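Local coordinates for protein PT26-6P (Thermococcus sp., PDB 2WB7) that is of unknown function but is encoded by a euryarchaeal mobile element and combines two immunoglobulin-like domains with a helical domain, at residues H276-T281 with L351-L356; V309-I314 with M319-T324; L238-L243 with S385-V390. One frame throughout, in Å; residues are numbered along the deposited sequence.

Contact 1: H276-T281 with L351-L356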
ATOM      1  N   HIS A 276      13.758  12.129 -11.444  1.00 32.28           N
ATOM      2  CA  HIS A 276      12.557  12.362 -12.246  1.00 32.19           C
ATOM      3  C   HIS A 276      12.457  13.835 -12.563  1.00 32.31           C
ATOM      4  O   HIS A 276      12.129  14.637 -11.700  1.00 32.25           O
ATOM      5  CB  HIS A 276      11.322  11.913 -11.467  1.00 31.97           C
ATOM      6  CG  HIS A 276      11.395  10.488 -11.008  1.00 32.16           C
ATOM      7  ND1 HIS A 276      10.976   9.432 -11.790  1.00 32.06           N
ATOM      8  CD2 HIS A 276      11.858   9.941  -9.857  1.00 31.49           C
ATOM      9  CE1 HIS A 276      11.162   8.299 -11.134  1.00 31.07           C
ATOM     10  NE2 HIS A 276      11.695   8.580  -9.959  1.00 30.73           N
ATOM     11  N   VAL A 277      12.768  14.195 -13.802  1.00 32.64           N
ATOM     12  CA  VAL A 277      12.797  15.598 -14.201  1.00 32.61           C
ATOM     13  C   VAL A 277      11.979  15.763 -15.457  1.00 32.72           C
ATOM     14  O   VAL A 277      11.922  14.849 -16.273  1.00 33.09           O
ATOM     15  CB  VAL A 277      14.235  16.073 -14.504  1.00 32.61           C
ATOM     16  CG1 VAL A 277      14.263  17.576 -14.641  1.00 32.22           C
ATOM     17  CG2 VAL A 277      15.199  15.615 -13.417  1.00 31.83           C
ATOM     18  N   LEU A 278      11.353  16.924 -15.624  1.00 32.82           N
ATOM     19  CA  LEU A 278      10.606  17.205 -16.854  1.00 32.96           C
ATOM     20  C   LEU A 278      11.513  17.063 -18.076  1.00 33.33           C
ATOM     21  O   LEU A 278      12.707  17.362 -18.016  1.00 33.27           O
ATOM     22  CB  LEU A 278       9.969  18.598 -16.829  1.00 32.62           C
ATOM     23  CG  LEU A 278       8.754  18.807 -15.917  1.00 32.58           C
ATOM     24  CD1 LEU A 278       8.221  20.228 -16.006  1.00 30.37           C
ATOM     25  CD2 LEU A 278       7.642  17.790 -16.217  1.00 32.07           C
ATOM     26  N   ASN A 279      10.927  16.611 -19.177  1.00 33.71           N
ATOM     27  CA  ASN A 279      11.656  16.311 -20.408  1.00 34.16           C
ATOM     28  C   ASN A 279      12.711  15.244 -20.287  1.00 34.20           C
ATOM     29  O   ASN A 279      13.480  15.050 -21.222  1.00 34.85           O
ATOM     30  CB  ASN A 279      12.242  17.554 -21.080  1.00 33.69           C
ATOM     31  CG  ASN A 279      11.222  18.257 -21.936  1.00 35.96           C
ATOM     32  OD1 ASN A 279      10.247  17.644 -22.402  1.00 37.22           O
ATOM     33  ND2 ASN A 279      11.400  19.554 -22.119  1.00 38.37           N
ATOM     34  N   SER A 280      12.741  14.540 -19.166  1.00 33.90           N
ATOM     35  CA  SER A 280      13.645  13.414 -19.054  1.00 33.85           C
ATOM     36  C   SER A 280      12.897  12.072 -18.932  1.00 33.59           C
ATOM     37  O   SER A 280      11.667  12.037 -18.856  1.00 33.89           O
ATOM     38  CB  SER A 280      14.588  13.638 -17.892  1.00 34.10           C
ATOM     39  OG  SER A 280      15.904  13.290 -18.283  1.00 35.25           O
ATOM     40  N   THR A 281      13.639  10.974 -18.946  1.00 33.11           N
ATOM     41  CA  THR A 281      13.058   9.637 -18.918  1.00 32.83           C
ATOM     42  C   THR A 281      13.417   8.920 -17.629  1.00 32.51           C
ATOM     43  O   THR A 281      14.541   9.036 -17.162  1.00 32.22           O
ATOM     44  CB  THR A 281      13.610   8.771 -20.064  1.00 32.81           C
ATOM     45  OG1 THR A 281      13.188   9.303 -21.323  1.00 34.17           O
ATOM     46  CG2 THR A 281      13.113   7.343 -19.941  1.00 32.73           C
ATOM     47  N   LEU A 351       2.329  20.488 -15.377  1.00 35.09           N
ATOM     48  CA  LEU A 351       2.836  20.754 -14.027  1.00 34.52           C
ATOM     49  C   LEU A 351       3.827  19.684 -13.565  1.00 34.67           C
ATOM     50  O   LEU A 351       4.946  19.990 -13.154  1.00 34.77           O
ATOM     51  CB  LEU A 351       1.684  20.817 -13.025  1.00 34.45           C
ATOM     52  CG  LEU A 351       2.122  21.111 -11.581  1.00 33.45           C
ATOM     53  CD1 LEU A 351       2.581  22.551 -11.450  1.00 33.15           C
ATOM     54  CD2 LEU A 351       1.033  20.824 -10.577  1.00 32.30           C
ATOM     55  N   ASP A 352       3.392  18.427 -13.609  1.00 34.53           N
ATOM     56  CA  ASP A 352       4.231  17.307 -13.232  1.00 34.17           C
ATOM     57  C   ASP A 352       3.535  16.021 -13.638  1.00 33.50           C
ATOM     58  O   ASP A 352       2.507  16.062 -14.305  1.00 33.50           O
ATOM     59  CB  ASP A 352       4.490  17.317 -11.728  1.00 34.70           C
ATOM     60  CG  ASP A 352       3.214  17.104 -10.893  1.00 36.07           C
ATOM     61  OD1 ASP A 352       3.044  17.805  -9.873  1.00 38.14           O
ATOM     62  OD2 ASP A 352       2.389  16.226 -11.230  1.00 37.34           O
ATOM     63  N   TYR A 353       4.096  14.887 -13.234  1.00 32.62           N
ATOM     64  CA  TYR A 353       3.497  13.592 -13.498  1.00 31.99           C
ATOM     65  C   TYR A 353       3.408  12.758 -12.214  1.00 31.93           C
ATOM     66  O   TYR A 353       4.225  12.909 -11.305  1.00 31.49           O
ATOM     67  CB  TYR A 353       4.342  12.816 -14.502  1.00 31.84           C
ATOM     68  CG  TYR A 353       4.299  13.300 -15.926  1.00 30.64           C
ATOM     69  CD1 TYR A 353       4.925  14.479 -16.306  1.00 30.50           C
ATOM     70  CD2 TYR A 353       3.677  12.546 -16.902  1.00 30.00           C
ATOM     71  CE1 TYR A 353       4.900  14.903 -17.624  1.00 29.48           C
ATOM     72  CE2 TYR A 353       3.646  12.958 -18.208  1.00 30.26           C
ATOM     73  CZ  TYR A 353       4.253  14.137 -18.564  1.00 29.39           C
ATOM     74  OH  TYR A 353       4.211  14.526 -19.872  1.00 29.38           O
ATOM     75  N   HIS A 354       2.418  11.869 -12.165  1.00 31.90           N
ATOM     76  CA  HIS A 354       2.278  10.890 -11.099  1.00 31.83           C
ATOM     77  C   HIS A 354       2.368   9.496 -11.712  1.00 31.75           C
ATOM     78  O   HIS A 354       2.019   9.291 -12.884  1.00 31.90           O
ATOM     79  CB  HIS A 354       0.920  11.038 -10.416  1.00 32.25           C
ATOM     80  CG  HIS A 354       0.817  12.218  -9.500  1.00 33.43           C
ATOM     81  ND1 HIS A 354       0.384  12.109  -8.191  1.00 34.67           N
ATOM     82  CD2 HIS A 354       1.081  13.531  -9.703  1.00 34.17           C
ATOM     83  CE1 HIS A 354       0.396  13.303  -7.624  1.00 35.27           C
ATOM     84  NE2 HIS A 354       0.807  14.185  -8.522  1.00 36.57           N
ATOM     85  N   ALA A 355       2.846   8.533 -10.932  1.00 31.41           N
ATOM     86  CA  ALA A 355       2.887   7.154 -11.390  1.00 30.98           C
ATOM     87  C   ALA A 355       1.836   6.418 -10.590  1.00 30.98           C
ATOM     88  O   ALA A 355       1.671   6.689  -9.398  1.00 31.07           O
ATOM     89  CB  ALA A 355       4.267   6.548 -11.163  1.00 30.81           C
ATOM     90  N   LEU A 356       1.109   5.511 -11.242  1.00 30.77           N
ATOM     91  CA  LEU A 356       0.091   4.720 -10.563  1.00 30.54           C
ATOM     92  C   LEU A 356       0.033   3.310 -11.125  1.00 30.86           C
ATOM     93  O   LEU A 356       0.266   3.087 -12.313  1.00 30.83           O
ATOM     94  CB  LEU A 356      -1.273   5.375 -10.708  1.00 30.13           C
ATOM     95  CG  LEU A 356      -2.460   4.745  -9.989  1.00 29.44           C
ATOM     96  CD1 LEU A 356      -2.456   5.097  -8.528  1.00 29.87           C
ATOM     97  CD2 LEU A 356      -3.746   5.232 -10.616  1.00 28.52           C
TER

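Contact 2: V309-I314 with M319-T324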
ATOM      1  N   VAL A 309       0.562   3.137 -15.162  1.00 29.27           N
ATOM      2  CA  VAL A 309       0.535   4.371 -15.943  1.00 29.41           C
ATOM      3  C   VAL A 309       1.386   5.470 -15.331  1.00 29.79           C
ATOM      4  O   VAL A 309       1.806   5.378 -14.183  1.00 30.14           O
ATOM      5  CB  VAL A 309      -0.918   4.937 -16.107  1.00 29.58           C
ATOM      6  CG1 VAL A 309      -1.864   3.851 -16.629  1.00 28.46           C
ATOM      7  CG2 VAL A 309      -1.414   5.538 -14.799  1.00 27.86           C
ATOM      8  N   THR A 310       1.665   6.502 -16.118  1.00 29.89           N
ATOM      9  CA  THR A 310       2.051   7.787 -15.557  1.00 30.23           C
ATOM     10  C   THR A 310       0.904   8.689 -15.943  1.00 30.86           C
ATOM     11  O   THR A 310       0.276   8.486 -17.001  1.00 31.32           O
ATOM     12  CB  THR A 310       3.360   8.358 -16.145  1.00 30.00           C
ATOM     13  OG1 THR A 310       3.286   8.409 -17.575  1.00 29.42           O
ATOM     14  CG2 THR A 310       4.526   7.520 -15.740  1.00 29.89           C
ATOM     15  N   LEU A 311       0.612   9.656 -15.087  1.00 30.83           N
ATOM     16  CA  LEU A 311      -0.446  10.593 -15.352  1.00 31.31           C
ATOM     17  C   LEU A 311       0.138  12.002 -15.393  1.00 32.24           C
ATOM     18  O   LEU A 311       0.760  12.470 -14.416  1.00 31.82           O
ATOM     19  CB  LEU A 311      -1.512  10.486 -14.274  1.00 30.80           C
ATOM     20  CG  LEU A 311      -2.207   9.129 -14.156  1.00 30.38           C
ATOM     21  CD1 LEU A 311      -3.181   9.112 -12.991  1.00 28.58           C
ATOM     22  CD2 LEU A 311      -2.934   8.800 -15.437  1.00 30.08           C
ATOM     23  N   ARG A 312      -0.034  12.680 -16.524  1.00 33.06           N
ATOM     24  CA  ARG A 312       0.399  14.068 -16.599  1.00 34.25           C
ATOM     25  C   ARG A 312      -0.585  14.879 -15.803  1.00 34.44           C
ATOM     26  O   ARG A 312      -1.791  14.720 -15.960  1.00 34.72           O
ATOM     27  CB  ARG A 312       0.435  14.573 -18.036  1.00 34.52           C
ATOM     28  CG  ARG A 312       0.808  16.037 -18.156  1.00 36.31           C
ATOM     29  CD  ARG A 312       1.184  16.399 -19.598  1.00 37.97           C
ATOM     30  NE  ARG A 312       0.315  15.711 -20.546  1.00 38.96           N
ATOM     31  CZ  ARG A 312       0.668  14.626 -21.232  1.00 40.15           C
ATOM     32  NH1 ARG A 312       1.878  14.106 -21.092  1.00 39.11           N
ATOM     33  NH2 ARG A 312      -0.191  14.057 -22.066  1.00 42.37           N
ATOM     34  N   VAL A 313      -0.075  15.708 -14.910  1.00 34.80           N
ATOM     35  CA  VAL A 313      -0.918  16.649 -14.204  1.00 35.15           C
ATOM     36  C   VAL A 313      -0.790  17.993 -14.895  1.00 35.88           C
ATOM     37  O   VAL A 313       0.311  18.548 -15.025  1.00 35.90           O
ATOM     38  CB  VAL A 313      -0.516  16.795 -12.727  1.00 34.71           C
ATOM     39  CG1 VAL A 313      -1.310  17.889 -12.082  1.00 34.66           C
ATOM     40  CG2 VAL A 313      -0.741  15.505 -11.997  1.00 34.62           C
ATOM     41  N   ILE A 314      -1.922  18.513 -15.345  1.00 36.65           N
ATOM     42  CA  ILE A 314      -1.953  19.829 -15.957  1.00 37.59           C
ATOM     43  C   ILE A 314      -2.080  20.911 -14.889  1.00 38.24           C
ATOM     44  O   ILE A 314      -2.726  20.694 -13.868  1.00 38.30           O
ATOM     45  CB  ILE A 314      -3.139  19.939 -16.880  1.00 37.65           C
ATOM     46  CG1 ILE A 314      -3.000  18.912 -18.004  1.00 37.68           C
ATOM     47  CG2 ILE A 314      -3.236  21.351 -17.424  1.00 37.45           C
ATOM     48  CD1 ILE A 314      -1.813  19.181 -18.896  1.00 37.39           C
HETATM   49  N   MSE A 319      -5.804  15.839 -14.917  1.00 35.19           N
HETATM   50  CA  MSE A 319      -4.825  14.793 -15.226  1.00 34.50           C
HETATM   51  C   MSE A 319      -5.146  14.185 -16.557  1.00 35.08           C
HETATM   52  O   MSE A 319      -6.303  14.123 -16.944  1.00 35.38           O
HETATM   53  CB  MSE A 319      -4.867  13.652 -14.204  1.00 33.80           C
HETATM   54  CG  MSE A 319      -4.364  13.979 -12.816  1.00 30.20           C
HETATM   55 SE   MSE A 319      -4.530  12.408 -11.704  0.50 18.80          SE
HETATM   56  CE  MSE A 319      -3.621  13.128 -10.181  1.00 21.26           C
ATOM     57  N   GLU A 320      -4.129  13.703 -17.255  1.00 35.88           N
ATOM     58  CA  GLU A 320      -4.369  12.932 -18.474  1.00 36.34           C
ATOM     59  C   GLU A 320      -3.377  11.788 -18.645  1.00 35.91           C
ATOM     60  O   GLU A 320      -2.208  11.887 -18.271  1.00 35.71           O
ATOM     61  CB  GLU A 320      -4.439  13.837 -19.711  1.00 36.63           C
ATOM     62  CG  GLU A 320      -3.403  14.924 -19.764  1.00 39.36           C
ATOM     63  CD  GLU A 320      -3.724  15.949 -20.827  1.00 43.18           C
ATOM     64  OE1 GLU A 320      -2.783  16.382 -21.531  1.00 44.86           O
ATOM     65  OE2 GLU A 320      -4.919  16.320 -20.954  1.00 44.88           O
ATOM     66  N   LEU A 321      -3.873  10.687 -19.193  1.00 35.98           N
ATOM     67  CA  LEU A 321      -3.093   9.469 -19.299  1.00 35.84           C
ATOM     68  C   LEU A 321      -1.871   9.719 -20.145  1.00 35.72           C
ATOM     69  O   LEU A 321      -1.987  10.229 -21.247  1.00 36.04           O
ATOM     70  CB  LEU A 321      -3.945   8.386 -19.947  1.00 35.83           C
ATOM     71  CG  LEU A 321      -3.321   7.012 -20.168  1.00 35.83           C
ATOM     72  CD1 LEU A 321      -2.788   6.442 -18.844  1.00 36.78           C
ATOM     73  CD2 LEU A 321      -4.346   6.085 -20.809  1.00 34.94           C
ATOM     74  N   ALA A 322      -0.694   9.382 -19.634  1.00 35.68           N
ATOM     75  CA  ALA A 322       0.520   9.453 -20.439  1.00 35.54           C
ATOM     76  C   ALA A 322       0.967   8.035 -20.774  1.00 35.62           C
ATOM     77  O   ALA A 322       0.167   7.228 -21.224  1.00 35.88           O
ATOM     78  CB  ALA A 322       1.598  10.190 -19.687  1.00 35.84           C
ATOM     79  N   ASP A 323       2.232   7.723 -20.527  1.00 35.37           N
ATOM     80  CA  ASP A 323       2.773   6.385 -20.734  1.00 35.26           C
ATOM     81  C   ASP A 323       2.040   5.291 -19.925  1.00 34.91           C
ATOM     82  O   ASP A 323       1.642   5.511 -18.781  1.00 35.20           O
ATOM     83  CB  ASP A 323       4.267   6.412 -20.412  1.00 35.53           C
ATOM     84  CG  ASP A 323       5.014   7.535 -21.159  1.00 37.77           C
ATOM     85  OD1 ASP A 323       4.589   7.942 -22.270  1.00 39.69           O
ATOM     86  OD2 ASP A 323       6.041   8.015 -20.638  1.00 40.03           O
ATOM     87  N   THR A 324       1.837   4.118 -20.525  1.00 34.46           N
ATOM     88  CA  THR A 324       1.024   3.059 -19.897  1.00 33.92           C
ATOM     89  C   THR A 324       1.399   1.663 -20.373  1.00 33.64           C
ATOM     90  O   THR A 324       1.751   1.469 -21.539  1.00 33.55           O
ATOM     91  CB  THR A 324      -0.481   3.232 -20.167  1.00 33.82           C
ATOM     92  OG1 THR A 324      -1.189   2.100 -19.645  1.00 35.36           O
ATOM     93  CG2 THR A 324      -0.752   3.321 -21.646  1.00 33.43           C
TER
HETATM   94  O   HOH W   1       5.273   9.636 -18.777  1.00 42.87           O
HETATM   95  O   HOH W   2      -0.076  11.395 -23.318  1.00 36.01           O

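Contact 3: L238-L243 with S385-V390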
ATOM      1  N   LEU A 238      15.956  12.513  -6.551  1.00 32.24           N
ATOM      2  CA  LEU A 238      17.236  13.146  -6.319  1.00 31.96           C
ATOM      3  C   LEU A 238      17.227  14.518  -7.008  1.00 32.26           C
ATOM      4  O   LEU A 238      16.483  14.740  -7.958  1.00 32.25           O
ATOM      5  CB  LEU A 238      18.355  12.264  -6.872  1.00 31.78           C
ATOM      6  CG  LEU A 238      18.771  11.084  -5.993  1.00 31.27           C
ATOM      7  CD1 LEU A 238      19.673  10.149  -6.776  1.00 29.37           C
ATOM      8  CD2 LEU A 238      19.437  11.553  -4.681  1.00 29.06           C
ATOM      9  N   PRO A 239      18.054  15.447  -6.533  1.00 32.21           N
ATOM     10  CA  PRO A 239      18.184  16.729  -7.204  1.00 32.56           C
ATOM     11  C   PRO A 239      18.547  16.592  -8.685  1.00 32.96           C
ATOM     12  O   PRO A 239      19.189  15.634  -9.077  1.00 32.98           O
ATOM     13  CB  PRO A 239      19.325  17.399  -6.429  1.00 32.75           C
ATOM     14  CG  PRO A 239      19.182  16.846  -5.035  1.00 32.66           C
ATOM     15  CD  PRO A 239      18.787  15.405  -5.257  1.00 32.39           C
ATOM     16  N   ILE A 240      18.152  17.564  -9.502  1.00 33.69           N
ATOM     17  CA  ILE A 240      18.330  17.456 -10.953  1.00 34.02           C
ATOM     18  C   ILE A 240      19.775  17.276 -11.411  1.00 34.84           C
ATOM     19  O   ILE A 240      20.017  16.825 -12.533  1.00 34.71           O
ATOM     20  CB  ILE A 240      17.703  18.656 -11.721  1.00 33.53           C
ATOM     21  CG1 ILE A 240      18.423  19.952 -11.352  1.00 33.11           C
ATOM     22  CG2 ILE A 240      16.218  18.727 -11.453  1.00 32.83           C
ATOM     23  CD1 ILE A 240      17.903  21.178 -12.055  1.00 32.67           C
ATOM     24  N   LYS A 241      20.747  17.636 -10.579  1.00 35.96           N
ATOM     25  CA  LYS A 241      22.133  17.465 -11.013  1.00 36.98           C
ATOM     26  C   LYS A 241      22.429  16.012 -11.379  1.00 38.16           C
ATOM     27  O   LYS A 241      23.336  15.744 -12.154  1.00 38.18           O
ATOM     28  CB  LYS A 241      23.146  17.976  -9.984  1.00 36.37           C
ATOM     29  CG  LYS A 241      23.292  17.117  -8.762  1.00 36.01           C
ATOM     30  CD  LYS A 241      24.747  16.920  -8.417  1.00 34.39           C
ATOM     31  CE  LYS A 241      25.021  15.460  -8.137  1.00 34.35           C
ATOM     32  NZ  LYS A 241      26.433  15.115  -8.423  1.00 33.25           N
ATOM     33  N   PHE A 242      21.640  15.082 -10.849  1.00 39.98           N
ATOM     34  CA  PHE A 242      21.942  13.664 -11.009  1.00 41.97           C
ATOM     35  C   PHE A 242      21.557  13.146 -12.378  1.00 43.67           C
ATOM     36  O   PHE A 242      21.695  11.970 -12.650  1.00 44.07           O
ATOM     37  CB  PHE A 242      21.291  12.830  -9.906  1.00 41.52           C
ATOM     38  CG  PHE A 242      21.981  12.947  -8.582  1.00 40.77           C
ATOM     39  CD1 PHE A 242      21.521  13.831  -7.620  1.00 39.11           C
ATOM     40  CD2 PHE A 242      23.101  12.181  -8.299  1.00 40.79           C
ATOM     41  CE1 PHE A 242      22.151  13.944  -6.396  1.00 38.42           C
ATOM     42  CE2 PHE A 242      23.751  12.295  -7.065  1.00 40.28           C
ATOM     43  CZ  PHE A 242      23.270  13.177  -6.113  1.00 38.84           C
ATOM     44  N   LEU A 243      21.097  14.039 -13.242  1.00 46.18           N
ATOM     45  CA  LEU A 243      20.771  13.684 -14.615  1.00 48.73           C
ATOM     46  C   LEU A 243      22.031  13.463 -15.448  1.00 51.16           C
ATOM     47  O   LEU A 243      22.039  12.622 -16.338  1.00 51.83           O
ATOM     48  CB  LEU A 243      19.916  14.773 -15.263  1.00 48.35           C
ATOM     49  CG  LEU A 243      18.401  14.686 -15.105  1.00 47.45           C
ATOM     50  CD1 LEU A 243      17.734  15.858 -15.812  1.00 45.22           C
ATOM     51  CD2 LEU A 243      17.885  13.348 -15.635  1.00 45.65           C
ATOM     52  N   SER A 385      11.221  20.209 -11.944  1.00 33.68           N
ATOM     53  CA  SER A 385      11.456  21.056 -13.122  1.00 34.75           C
ATOM     54  C   SER A 385      12.886  21.592 -13.082  1.00 35.33           C
ATOM     55  O   SER A 385      13.508  21.628 -12.019  1.00 35.52           O
ATOM     56  CB  SER A 385      10.464  22.214 -13.152  1.00 34.56           C
ATOM     57  OG  SER A 385      10.740  23.130 -12.106  1.00 35.82           O
ATOM     58  N   ASN A 386      13.415  22.007 -14.228  1.00 36.09           N
ATOM     59  CA  ASN A 386      14.773  22.533 -14.252  1.00 36.79           C
ATOM     60  C   ASN A 386      14.901  23.847 -13.482  1.00 36.95           C
ATOM     61  O   ASN A 386      14.323  24.849 -13.862  1.00 37.25           O
ATOM     62  CB  ASN A 386      15.291  22.706 -15.683  1.00 36.87           C
ATOM     63  CG  ASN A 386      16.760  23.144 -15.717  1.00 37.87           C
ATOM     64  OD1 ASN A 386      17.367  23.399 -14.668  1.00 38.31           O
ATOM     65  ND2 ASN A 386      17.331  23.229 -16.915  1.00 37.89           N
ATOM     66  N   THR A 387      15.664  23.838 -12.401  1.00 37.26           N
ATOM     67  CA  THR A 387      15.854  25.045 -11.613  1.00 37.86           C
ATOM     68  C   THR A 387      17.202  25.753 -11.851  1.00 38.21           C
ATOM     69  O   THR A 387      17.478  26.784 -11.235  1.00 38.86           O
ATOM     70  CB  THR A 387      15.665  24.760 -10.116  1.00 37.76           C
ATOM     71  OG1 THR A 387      16.327  23.533  -9.774  1.00 38.38           O
ATOM     72  CG2 THR A 387      14.199  24.608  -9.814  1.00 37.52           C
ATOM     73  N   TYR A 388      18.020  25.219 -12.756  1.00 38.13           N
ATOM     74  CA  TYR A 388      19.306  25.838 -13.093  1.00 38.07           C
ATOM     75  C   TYR A 388      20.248  25.800 -11.913  1.00 38.12           C
ATOM     76  O   TYR A 388      20.372  26.772 -11.179  1.00 38.41           O
ATOM     77  CB  TYR A 388      19.111  27.273 -13.602  1.00 38.25           C
ATOM     78  CG  TYR A 388      17.974  27.346 -14.597  1.00 39.55           C
ATOM     79  CD1 TYR A 388      16.774  27.975 -14.270  1.00 40.60           C
ATOM     80  CD2 TYR A 388      18.070  26.718 -15.829  1.00 39.60           C
ATOM     81  CE1 TYR A 388      15.720  27.994 -15.147  1.00 41.00           C
ATOM     82  CE2 TYR A 388      17.016  26.733 -16.714  1.00 41.64           C
ATOM     83  CZ  TYR A 388      15.846  27.373 -16.366  1.00 42.10           C
ATOM     84  OH  TYR A 388      14.792  27.400 -17.245  1.00 44.54           O
ATOM     85  N   THR A 389      20.903  24.661 -11.718  1.00 38.16           N
ATOM     86  CA  THR A 389      21.794  24.511 -10.589  1.00 38.14           C
ATOM     87  C   THR A 389      22.928  25.487 -10.725  1.00 38.53           C
ATOM     88  O   THR A 389      23.511  25.625 -11.786  1.00 38.44           O
ATOM     89  CB  THR A 389      22.377  23.116 -10.518  1.00 38.04           C
ATOM     90  OG1 THR A 389      21.312  22.171 -10.621  1.00 38.67           O
ATOM     91  CG2 THR A 389      23.107  22.909  -9.203  1.00 37.06           C
ATOM     92  N   VAL A 390      23.246  26.161  -9.633  1.00 39.04           N
ATOM     93  CA  VAL A 390      24.351  27.088  -9.620  1.00 39.51           C
ATOM     94  C   VAL A 390      25.646  26.362  -9.288  1.00 39.85           C
ATOM     95  O   VAL A 390      26.700  26.662  -9.847  1.00 39.89           O
ATOM     96  CB  VAL A 390      24.088  28.232  -8.625  1.00 39.61           C
ATOM     97  CG1 VAL A 390      25.321  29.096  -8.456  1.00 39.22           C
ATOM     98  CG2 VAL A 390      22.895  29.060  -9.095  1.00 39.00           C
TER
HETATM   99  O   HOH W   3      21.163  20.092  -8.903  1.00 26.57           O

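Contact 1: H276-T281 with L351-L356
L278, second residue of a type II beta turn from V277 to S280, rests its side chain against Y353 and L351 of strand 350-364. The turn lies in the loop between strands 266-272 and 281-290 of the second immunoglobulin-like domain and is closed by S280 N donating to V277 O at 3.0 Å. The two backbones stay well apart, L278 CA being 7.3 Å from D352 CA, and the leucine side chain spans the interval. With CG beside the backbone N (chi1 -73°), its two methyl groups divide the work. CD2 meets the Y353 ring at its edge, near the ring plane, 4.2 Å from CE1. CD1 approaches the backbone of the strand, 4.3 Å from L351 O. That carbonyl accepts a hydrogen bond from R496 NH1 of helix 471-499. The strand itself is irregular here: L351 and D352 both face V313 in a classic beta bulge. The polar end of Y353 is held elsewhere, OH being hydrogen-bonded to R312 NH1 and T345 O, and its ring also meets that of Y344. No hydrogen bond joins the segments, and only 90 Å² is buried between them. The chemistry is therefore a light van der Waals touch, one methyl at the ring edge and the other near a carbonyl oxygen, while the bonds at its hydroxyl probably hold the tyrosine ring in place.

Contact 2: V309-I314 with M319-T324
R312 and E320 form a hydrogen-bonded antiparallel pair in the hairpin of strands 301-314 and 319-331: R312 N donates to E320 O, and E320 N returns a bond to R312 O, both at 2.9 Å. Toward T324 the register slips by one residue in a beta bulge. There T310 N donates to D323 O at 2.8 Å, while A322 N donates to T310 O at 2.9 Å.

Charged groups meet on the face carrying R312 and E320. The arginine chain, bent at chi3 (39°), brings NE within reach of E320 OE1, which lies at the guanidinium edge in its plane; the salt-bridge bond is weak, at 3.3 Å, and guanidinium and carboxylate planes stand 89° apart. R318 holds OE2, and R312 NH1 is taken up by Y353 of strand 350-364. Two waters extend the polar links, one between T310 OG1 and D323 OD2, which also accepts from H343 N, the other between R312 NH2 and L321 O.

Apolar side chains fill the opposite face. V309 and L321 cross at about a right angle, CG1 of the valine 3.5 Å from CD1 of the leucine. L311 CD1 meets the selenium of selenomethionine M319 at 3.8 Å, and V313 CG2 runs beside M319 CG at 4.0 Å.

Strand 319-331 is outermost in its sheet within the chain, and strand 301-314 separates it from 350-364. R149 and Y152 of helix 149-157 touch M319, while I147 just before that helix packs on V309 and L311.

Contact 3: L238-L243 with S385-V390
N386 OD1 accepts the backbone N-H of Y388 at 2.7 Å, with an N-H...O angle of 153°, closing an Asx turn, and the same oxygen lies 3.5 Å from I240 CD1. I240 opens the 3-10 segment 240-243 and supplies nearly half of the 185 Å² buried here. Its CG1 sits between the backbone N and the carbonyl carbon (chi1 64°) and the chain runs on extended (chi2 179°), which carries CD1 into the bend of 386-388. There the methyl is 3.5 Å from T387 N and 3.6 Å from T387 OG1. Nearer the backbone, I240 CG1 passes T389 OG1 at 3.7 Å, the two side chains sliding past each other in opposite directions, and CG2 faces S385 O. The isoleucine thus presses methyl and methylene groups onto a largely polar surface, with no direct hydrogen bond across. Trimmed to an alanine, I240 would probably leave a gap beside the Asx turn and T389 and lose most direct contacts. A water bridges the segments, 2.7 Å from T389 OG1 and weakly bound by K241 N. K241 turns its amine elsewhere, into salt bridges with D393 and D7, while its CE lies over the centre of one face of the F242 ring, with L238 CD1 on the other. The loop 385-390 leads from strand 370-379 to helix 393-404. Helix 471-499 touches it through D489 and E485, V390 packs on helix 408-438, and P239 meets Y490 and Y516 of helices 471-499 and 503-523.

Overall arrangement
Contacts 1 and 2 share one sheet, their centres about 9 Å apart: strand 350-364 adjoins strand 301-314, and H354 O lies 2.6 Å from L311 N in a probable hydrogen bond. Contact 3 lies about 14 Å from contact 1, centre to centre, and touches it at the turn, where V277 CG2 packs on I240 CG2 at 3.8 Å and L278 CD1 on S385 CB at 4.1 Å. Contacts 2 and 3 do not touch; their nearest atoms are about 11 Å apart. Contact 1 is thus the intermediate one, between the hairpin edge of the second immunoglobulin-like domain and the loops that meet the helical domain.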